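Local coordinates for D-3-phosphoglycerate dehydrogenase oxidoreductase protein (Ralstonia solanacearum, PDB 3GG9) that probably oxidises D-3-phosphoglycerate using NAD, acting as a D-isomer specific 2-hydroxyacid dehydrogenase, at residues F166-I171 with R199-A204; L174-G179 with M184-W189. All blocks are in the same frame, centred on the assembly; numbering follows the deposited sequence.

Contact 1 of 2, residues F166-I171 with R199-A204; sequences FGYGKI and RADGFA. With SO4 (sulfate ion), chain F.
Tyr168 carries this contact, reaching from the turn after strand 162-166 to Asp201 and Phe203 at the end of helix 192-200. Its CG stands anti to the backbone N (chi1 -164°), which sends the ring outward to the second segment. The hydroxyl OH donates to Asp201 OD2 in a hydrogen bond modelled at 2.4 Å, a doubtfully short distance from which nothing about its strength follows. OD2 meets the ring at its edge and in its plane, while the carboxylate is turned 60° from that plane. Beside this bond, Phe203 CD1 comes to 3.3 Å from Tyr168 OH and to 4.0 Å from Tyr168 CZ; the two rings are inclined at 63° with centroids 5.9 Å apart, an oblique pair. This is the close-packed part: Tyr168 is buried, with Val188 also against it. The solvent side begins at Asp201, exposed although its OD2 holds the hydroxyl, and goes on through exposed Gly202, whose positive phi closes the helix in a Schellman motif. At the other end of segment 166-171, Gly169 is the N-cap of helix 170-181, and a sulfate, probably from the crystallisation liquor, lies there. Lys170 N donates to its O3 at 2.9 Å and Ile171 N to its O4 at 3.2 Å, while Arg224 binds the same ion. Gly167, Gly169 and Gly172 fit the GxGxxG pattern of Rossmann folds, so the sulfate is consistent with a dinucleotide phosphate site, which the helix dipole would help to attract. Tyr168 packs between helix 170-181 (Gln173, Ala176) and helix 192-200 (Ser194, Arg197, Ala198), while Phe203 leads into the short strand 204-205 and packs on Val186 and Val188 of strand 185-189.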
ATOM      1  N   PHE A 166      -1.803 -14.816  12.822  1.00 24.61           N
ATOM      2  CA  PHE A 166      -2.019 -16.263  12.863  1.00 23.36           C
ATOM      3  C   PHE A 166      -0.835 -17.020  12.221  1.00 30.37           C
ATOM      4  O   PHE A 166      -0.804 -17.222  11.002  1.00 28.25           O
ATOM      5  CB  PHE A 166      -3.362 -16.593  12.171  1.00 26.61           C
ATOM      6  CG  PHE A 166      -3.911 -17.983  12.464  1.00 32.86           C
ATOM      7  CD1 PHE A 166      -5.233 -18.284  12.131  1.00 33.99           C
ATOM      8  CD2 PHE A 166      -3.144 -18.977  13.091  1.00 28.47           C
ATOM      9  CE1 PHE A 166      -5.773 -19.564  12.378  1.00 37.27           C
ATOM     10  CE2 PHE A 166      -3.665 -20.253  13.346  1.00 22.92           C
ATOM     11  CZ  PHE A 166      -4.990 -20.548  12.987  1.00 31.84           C
ATOM     12  N   GLY A 167       0.117 -17.457  13.058  1.00 25.96           N
ATOM     13  CA  GLY A 167       1.329 -18.159  12.602  1.00 22.52           C
ATOM     14  C   GLY A 167       2.537 -17.273  12.791  1.00 27.72           C
ATOM     15  O   GLY A 167       2.583 -16.145  12.298  1.00 32.61           O
ATOM     16  N   TYR A 168       3.526 -17.770  13.508  1.00 25.63           N
ATOM     17  CA  TYR A 168       4.665 -16.943  13.850  1.00 26.69           C
ATOM     18  C   TYR A 168       5.973 -17.593  13.379  1.00 29.48           C
ATOM     19  O   TYR A 168       6.913 -17.791  14.152  1.00 31.51           O
ATOM     20  CB  TYR A 168       4.615 -16.634  15.349  1.00 25.27           C
ATOM     21  CG  TYR A 168       5.500 -15.479  15.815  1.00 28.05           C
ATOM     22  CD1 TYR A 168       5.138 -14.141  15.596  1.00 25.52           C
ATOM     23  CD2 TYR A 168       6.686 -15.736  16.488  1.00 33.52           C
ATOM     24  CE1 TYR A 168       5.959 -13.094  16.025  1.00 26.49           C
ATOM     25  CE2 TYR A 168       7.514 -14.702  16.912  1.00 32.47           C
ATOM     26  CZ  TYR A 168       7.142 -13.391  16.687  1.00 27.82           C
ATOM     27  OH  TYR A 168       7.978 -12.389  17.126  1.00 31.20           O
ATOM     28  N   GLY A 169       6.022 -17.906  12.083  1.00 24.39           N
ATOM     29  CA  GLY A 169       7.254 -18.358  11.420  1.00 24.42           C
ATOM     30  C   GLY A 169       8.051 -17.112  11.038  1.00 18.41           C
ATOM     31  O   GLY A 169       7.805 -16.046  11.562  1.00 20.71           O
ATOM     32  N   LYS A 170       8.991 -17.236  10.113  1.00 22.01           N
ATOM     33  CA  LYS A 170       9.811 -16.080   9.709  1.00 26.04           C
ATOM     34  C   LYS A 170       9.005 -14.903   9.110  1.00 29.49           C
ATOM     35  O   LYS A 170       9.288 -13.752   9.413  1.00 23.32           O
ATOM     36  CB  LYS A 170      10.903 -16.527   8.741  1.00 31.39           C
ATOM     37  CG  LYS A 170      11.972 -17.395   9.376  1.00 34.07           C
ATOM     38  CD  LYS A 170      12.953 -17.836   8.306  1.00 53.69           C
ATOM     39  CE  LYS A 170      13.745 -19.070   8.720  1.00 59.45           C
ATOM     40  NZ  LYS A 170      14.361 -19.713   7.517  1.00 58.56           N
ATOM     41  N   ILE A 171       8.011 -15.191   8.264  1.00 22.64           N
ATOM     42  CA  ILE A 171       7.152 -14.130   7.722  1.00 23.07           C
ATOM     43  C   ILE A 171       6.271 -13.464   8.782  1.00 22.96           C
ATOM     44  O   ILE A 171       6.225 -12.240   8.861  1.00 19.97           O
ATOM     45  CB  ILE A 171       6.293 -14.624   6.506  1.00 21.88           C
ATOM     46  CG1 ILE A 171       7.240 -15.193   5.463  1.00 20.65           C
ATOM     47  CG2 ILE A 171       5.501 -13.441   5.872  1.00 23.93           C
ATOM     48  CD1 ILE A 171       6.595 -15.817   4.261  1.00 17.90           C
ATOM     49  N   ARG A 199       6.084 -14.984  22.687  1.00 29.53           N
ATOM     50  CA  ARG A 199       6.304 -14.533  24.072  1.00 31.88           C
ATOM     51  C   ARG A 199       7.750 -14.104  24.345  1.00 32.37           C
ATOM     52  O   ARG A 199       7.982 -13.133  25.058  1.00 40.66           O
ATOM     53  CB  ARG A 199       5.865 -15.590  25.097  1.00 31.97           C
ATOM     54  CG  ARG A 199       4.352 -15.847  25.075  1.00 41.06           C
ATOM     55  CD  ARG A 199       3.842 -16.645  26.257  1.00 34.18           C
ATOM     56  NE  ARG A 199       2.413 -16.945  26.145  1.00 28.57           N
ATOM     57  CZ  ARG A 199       1.902 -18.131  25.816  1.00 31.95           C
ATOM     58  NH1 ARG A 199       0.589 -18.290  25.745  1.00 37.63           N
ATOM     59  NH2 ARG A 199       2.691 -19.163  25.554  1.00 36.80           N
ATOM     60  N   ALA A 200       8.704 -14.814  23.755  1.00 34.77           N
ATOM     61  CA  ALA A 200      10.124 -14.502  23.898  1.00 34.92           C
ATOM     62  C   ALA A 200      10.490 -13.202  23.196  1.00 39.26           C
ATOM     63  O   ALA A 200      11.402 -12.504  23.631  1.00 38.05           O
ATOM     64  CB  ALA A 200      10.980 -15.650  23.372  1.00 34.40           C
ATOM     65  N   ASP A 201       9.768 -12.892  22.113  1.00 41.75           N
ATOM     66  CA  ASP A 201       9.941 -11.660  21.337  1.00 36.12           C
ATOM     67  C   ASP A 201       9.152 -10.464  21.888  1.00 36.25           C
ATOM     68  O   ASP A 201       9.178  -9.376  21.308  1.00 41.48           O
ATOM     69  CB  ASP A 201       9.509 -11.892  19.888  1.00 32.05           C
ATOM     70  CG  ASP A 201      10.528 -12.664  19.081  1.00 37.43           C
ATOM     71  OD1 ASP A 201      11.683 -12.845  19.527  1.00 42.40           O
ATOM     72  OD2 ASP A 201      10.170 -13.088  17.967  1.00 42.59           O
ATOM     73  N   GLY A 202       8.441 -10.672  22.990  1.00 35.43           N
ATOM     74  CA  GLY A 202       7.714  -9.593  23.653  1.00 37.80           C
ATOM     75  C   GLY A 202       6.320  -9.377  23.093  1.00 41.98           C
ATOM     76  O   GLY A 202       5.689  -8.359  23.366  1.00 39.01           O
ATOM     77  N   PHE A 203       5.823 -10.330  22.309  1.00 33.10           N
ATOM     78  CA  PHE A 203       4.471 -10.219  21.788  1.00 31.97           C
ATOM     79  C   PHE A 203       3.475 -10.932  22.674  1.00 35.43           C
ATOM     80  O   PHE A 203       3.768 -12.004  23.221  1.00 34.86           O
ATOM     81  CB  PHE A 203       4.394 -10.738  20.345  1.00 31.47           C
ATOM     82  CG  PHE A 203       5.058  -9.832  19.348  1.00 31.30           C
ATOM     83  CD1 PHE A 203       6.306 -10.139  18.830  1.00 36.71           C
ATOM     84  CD2 PHE A 203       4.451  -8.635  18.961  1.00 34.85           C
ATOM     85  CE1 PHE A 203       6.942  -9.284  17.926  1.00 40.05           C
ATOM     86  CE2 PHE A 203       5.083  -7.773  18.046  1.00 28.10           C
ATOM     87  CZ  PHE A 203       6.323  -8.103  17.529  1.00 35.46           C
ATOM     88  N   ALA A 204       2.311 -10.314  22.832  1.00 32.10           N
ATOM     89  CA  ALA A 204       1.164 -10.933  23.485  1.00 33.04           C
ATOM     90  C   ALA A 204       0.602 -12.067  22.631  1.00 36.28           C
ATOM     91  O   ALA A 204       0.578 -11.988  21.398  1.00 36.01           O
ATOM     92  CB  ALA A 204       0.102  -9.903  23.712  1.00 34.57           C
TER
HETATM   93  S   SO4 F   2       7.859 -19.292   7.274  1.00 55.50           S
HETATM   94  O1  SO4 F   2       8.682 -19.114   6.082  1.00 47.46           O
HETATM   95  O2  SO4 F   2       6.985 -20.470   7.143  1.00 50.09           O
HETATM   96  O3  SO4 F   2       8.770 -19.507   8.403  1.00 43.89           O
HETATM   97  O4  SO4 F   2       7.001 -18.112   7.454  1.00 40.56           O

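Contact 2 of 2, residues L174-G179 with M184-W189; sequences LVAGYG and MNVLVW
Val186 holds CG1 anti to its backbone N (chi1 -175°) and CG2 beside that N, so that both methyl groups meet helix 170-181. CG1 lies 4.0 Å from Ala176 CB, while CG2 approaches the backbone, 3.8 Å from Ala176 O and 3.9 Å from Gly179 C. The small residues let the strand come close: with no side chain at Gly179, Val186 CG2 packs directly against the backbone there. Met184, with chi1 -58°, directs CG beside its own N, and the chain then bends at chi3 (79°). Its CB is 3.3 Å from Gly179 O, but the thioether end leads off from the segment toward Leu163 and Trp116. The one hydrogen bond across the contact joins backbones: Met184 N donates to Gly179 O at 3.0 Å. This bond ties the last part of the helix to the start of the strand, just across the tight connection between them. All four touching residues are buried. The contact is thus apolar in its side chains, with the backbone bond at one end. It is the second half of the classical Rossmann beta-alpha-beta unit, in which helix 170-181 crosses over between the parallel strands 162-166 and 185-189. Ala176 also touches Ile165 of strand 162-166, while on a different side of the helix Tyr178 meets Trp116 of helix 109-123 edge-to-face and stacks on Phe182 of the second subunit.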
ATOM      1  N   LEU A 174       8.253 -10.959  10.978  1.00 23.22           N
ATOM      2  CA  LEU A 174       8.498  -9.655  10.334  1.00 22.80           C
ATOM      3  C   LEU A 174       7.260  -8.765  10.337  1.00 18.91           C
ATOM      4  O   LEU A 174       7.318  -7.558  10.634  1.00 17.25           O
ATOM      5  CB  LEU A 174       9.016  -9.861   8.919  1.00 22.49           C
ATOM      6  CG  LEU A 174      10.444 -10.419   8.787  1.00 24.93           C
ATOM      7  CD1 LEU A 174      10.829 -10.592   7.324  1.00 22.80           C
ATOM      8  CD2 LEU A 174      11.491  -9.561   9.532  1.00 26.16           C
ATOM      9  N   VAL A 175       6.119  -9.355   9.971  1.00 20.78           N
ATOM     10  CA  VAL A 175       4.871  -8.629   9.936  1.00 19.61           C
ATOM     11  C   VAL A 175       4.362  -8.198  11.310  1.00 18.64           C
ATOM     12  O   VAL A 175       3.853  -7.089  11.443  1.00 20.86           O
ATOM     13  CB  VAL A 175       3.762  -9.454   9.210  1.00 16.45           C
ATOM     14  CG1 VAL A 175       2.439  -8.730   9.285  1.00 19.93           C
ATOM     15  CG2 VAL A 175       4.182  -9.684   7.774  1.00 16.41           C
ATOM     16  N   ALA A 176       4.555  -9.040  12.327  1.00 21.61           N
ATOM     17  CA  ALA A 176       4.348  -8.625  13.715  1.00 21.21           C
ATOM     18  C   ALA A 176       5.200  -7.383  14.097  1.00 21.34           C
ATOM     19  O   ALA A 176       4.709  -6.466  14.791  1.00 17.29           O
ATOM     20  CB  ALA A 176       4.601  -9.797  14.688  1.00 16.77           C
ATOM     21  N   GLY A 177       6.457  -7.366  13.647  1.00 22.45           N
ATOM     22  CA  GLY A 177       7.366  -6.233  13.843  1.00 20.97           C
ATOM     23  C   GLY A 177       6.876  -4.938  13.191  1.00 19.63           C
ATOM     24  O   GLY A 177       6.946  -3.861  13.784  1.00 18.68           O
ATOM     25  N   TYR A 178       6.373  -5.039  11.961  1.00 25.20           N
ATOM     26  CA  TYR A 178       5.785  -3.887  11.274  1.00 23.61           C
ATOM     27  C   TYR A 178       4.616  -3.299  12.061  1.00 21.78           C
ATOM     28  O   TYR A 178       4.469  -2.061  12.178  1.00 18.35           O
ATOM     29  CB  TYR A 178       5.314  -4.281   9.864  1.00 19.37           C
ATOM     30  CG  TYR A 178       6.390  -4.820   8.942  1.00 20.57           C
ATOM     31  CD1 TYR A 178       6.070  -5.705   7.931  1.00 19.91           C
ATOM     32  CD2 TYR A 178       7.741  -4.415   9.065  1.00 17.22           C
ATOM     33  CE1 TYR A 178       7.046  -6.200   7.054  1.00 22.16           C
ATOM     34  CE2 TYR A 178       8.719  -4.920   8.207  1.00 20.12           C
ATOM     35  CZ  TYR A 178       8.362  -5.806   7.199  1.00 28.22           C
ATOM     36  OH  TYR A 178       9.319  -6.304   6.337  1.00 26.26           O
ATOM     37  N   GLY A 179       3.761  -4.186  12.562  1.00 24.53           N
ATOM     38  CA  GLY A 179       2.614  -3.803  13.380  1.00 24.35           C
ATOM     39  C   GLY A 179       3.048  -2.993  14.581  1.00 28.58           C
ATOM     40  O   GLY A 179       2.512  -1.923  14.818  1.00 24.70           O
ATOM     41  N   MET A 184       0.525  -0.515  16.567  1.00 25.73           N
ATOM     42  CA  MET A 184      -0.631  -1.405  16.659  1.00 26.26           C
ATOM     43  C   MET A 184      -0.531  -2.269  17.931  1.00 29.74           C
ATOM     44  O   MET A 184       0.555  -2.432  18.496  1.00 23.53           O
ATOM     45  CB  MET A 184      -0.758  -2.293  15.411  1.00 24.04           C
ATOM     46  CG  MET A 184      -0.891  -1.543  14.074  1.00 24.51           C
ATOM     47  SD  MET A 184      -1.315  -2.621  12.690  1.00 21.70           S
ATOM     48  CE  MET A 184      -3.091  -2.834  12.937  1.00 26.97           C
ATOM     49  N   ASN A 185      -1.677  -2.757  18.406  1.00 23.82           N
ATOM     50  CA  ASN A 185      -1.758  -3.780  19.455  1.00 25.60           C
ATOM     51  C   ASN A 185      -1.600  -5.169  18.827  1.00 24.04           C
ATOM     52  O   ASN A 185      -2.531  -5.695  18.205  1.00 30.52           O
ATOM     53  CB  ASN A 185      -3.099  -3.636  20.217  1.00 26.78           C
ATOM     54  CG  ASN A 185      -3.218  -4.580  21.411  1.00 40.11           C
ATOM     55  OD1 ASN A 185      -2.279  -4.733  22.191  1.00 36.72           O
ATOM     56  ND2 ASN A 185      -4.392  -5.206  21.566  1.00 42.91           N
ATOM     57  N   VAL A 186      -0.415  -5.754  18.948  1.00 21.74           N
ATOM     58  CA  VAL A 186      -0.135  -7.014  18.256  1.00 25.32           C
ATOM     59  C   VAL A 186      -0.416  -8.252  19.132  1.00 29.55           C
ATOM     60  O   VAL A 186       0.142  -8.403  20.244  1.00 23.78           O
ATOM     61  CB  VAL A 186       1.300  -7.059  17.654  1.00 31.11           C
ATOM     62  CG1 VAL A 186       1.491  -8.342  16.829  1.00 27.67           C
ATOM     63  CG2 VAL A 186       1.587  -5.821  16.788  1.00 26.91           C
ATOM     64  N   LEU A 187      -1.292  -9.117  18.617  1.00 21.20           N
ATOM     65  CA  LEU A 187      -1.612 -10.419  19.207  1.00 27.15           C
ATOM     66  C   LEU A 187      -1.278 -11.556  18.260  1.00 30.51           C
ATOM     67  O   LEU A 187      -1.655 -11.539  17.080  1.00 26.67           O
ATOM     68  CB  LEU A 187      -3.098 -10.512  19.574  1.00 26.38           C
ATOM     69  CG  LEU A 187      -3.743  -9.524  20.549  1.00 33.15           C
ATOM     70  CD1 LEU A 187      -5.257  -9.730  20.569  1.00 40.80           C
ATOM     71  CD2 LEU A 187      -3.171  -9.681  21.946  1.00 36.28           C
ATOM     72  N   VAL A 188      -0.609 -12.575  18.795  1.00 25.17           N
ATOM     73  CA  VAL A 188      -0.166 -13.722  18.014  1.00 27.47           C
ATOM     74  C   VAL A 188      -0.927 -14.980  18.463  1.00 30.87           C
ATOM     75  O   VAL A 188      -1.243 -15.132  19.636  1.00 24.84           O
ATOM     76  CB  VAL A 188       1.382 -13.915  18.125  1.00 31.54           C
ATOM     77  CG1 VAL A 188       1.846 -15.127  17.340  1.00 26.47           C
ATOM     78  CG2 VAL A 188       2.110 -12.661  17.605  1.00 28.58           C
ATOM     79  N   TRP A 189      -1.249 -15.855  17.516  1.00 26.44           N
ATOM     80  CA  TRP A 189      -1.743 -17.195  17.821  1.00 26.93           C
ATOM     81  C   TRP A 189      -1.113 -18.219  16.853  1.00 25.85           C
ATOM     82  O   TRP A 189      -0.656 -17.858  15.786  1.00 28.00           O
ATOM     83  CB  TRP A 189      -3.281 -17.242  17.796  1.00 31.75           C
ATOM     84  CG  TRP A 189      -3.803 -18.398  18.631  1.00 39.29           C
ATOM     85  CD1 TRP A 189      -3.905 -18.450  19.997  1.00 33.51           C
ATOM     86  CD2 TRP A 189      -4.226 -19.672  18.150  1.00 40.63           C
ATOM     87  NE1 TRP A 189      -4.378 -19.674  20.390  1.00 43.83           N
ATOM     88  CE2 TRP A 189      -4.584 -20.446  19.274  1.00 44.07           C
ATOM     89  CE3 TRP A 189      -4.344 -20.236  16.876  1.00 34.61           C
ATOM     90  CZ2 TRP A 189      -5.054 -21.751  19.161  1.00 49.25           C
ATOM     91  CZ3 TRP A 189      -4.805 -21.540  16.759  1.00 45.60           C
ATOM     92  CH2 TRP A 189      -5.157 -22.284  17.896  1.00 48.00           C
TER

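Overall arrangement
Both contacts belong to the nucleotide-binding domain, with centres about 8 Å apart. Along the chain the order is 166-171, 174-179, 184-189, 199-204, so contact 2 falls wholly between the two halves of contact 1. Helix 170-181 serves both, its N-terminal end in contact 1 and its later turns in contact 2. The segments also meet directly: Gly167 N lies 2.9 Å from Trp189 O and Ala204 O lies 2.9 Å from Val188 N, probable hydrogen bonds of the parallel sheet, and Phe203 packs on Ala176. Contact 2 seats the helix on the sheet, while contact 1 includes the glycine-rich turn, consistent with the phosphate-binding end of a Rossmann fold.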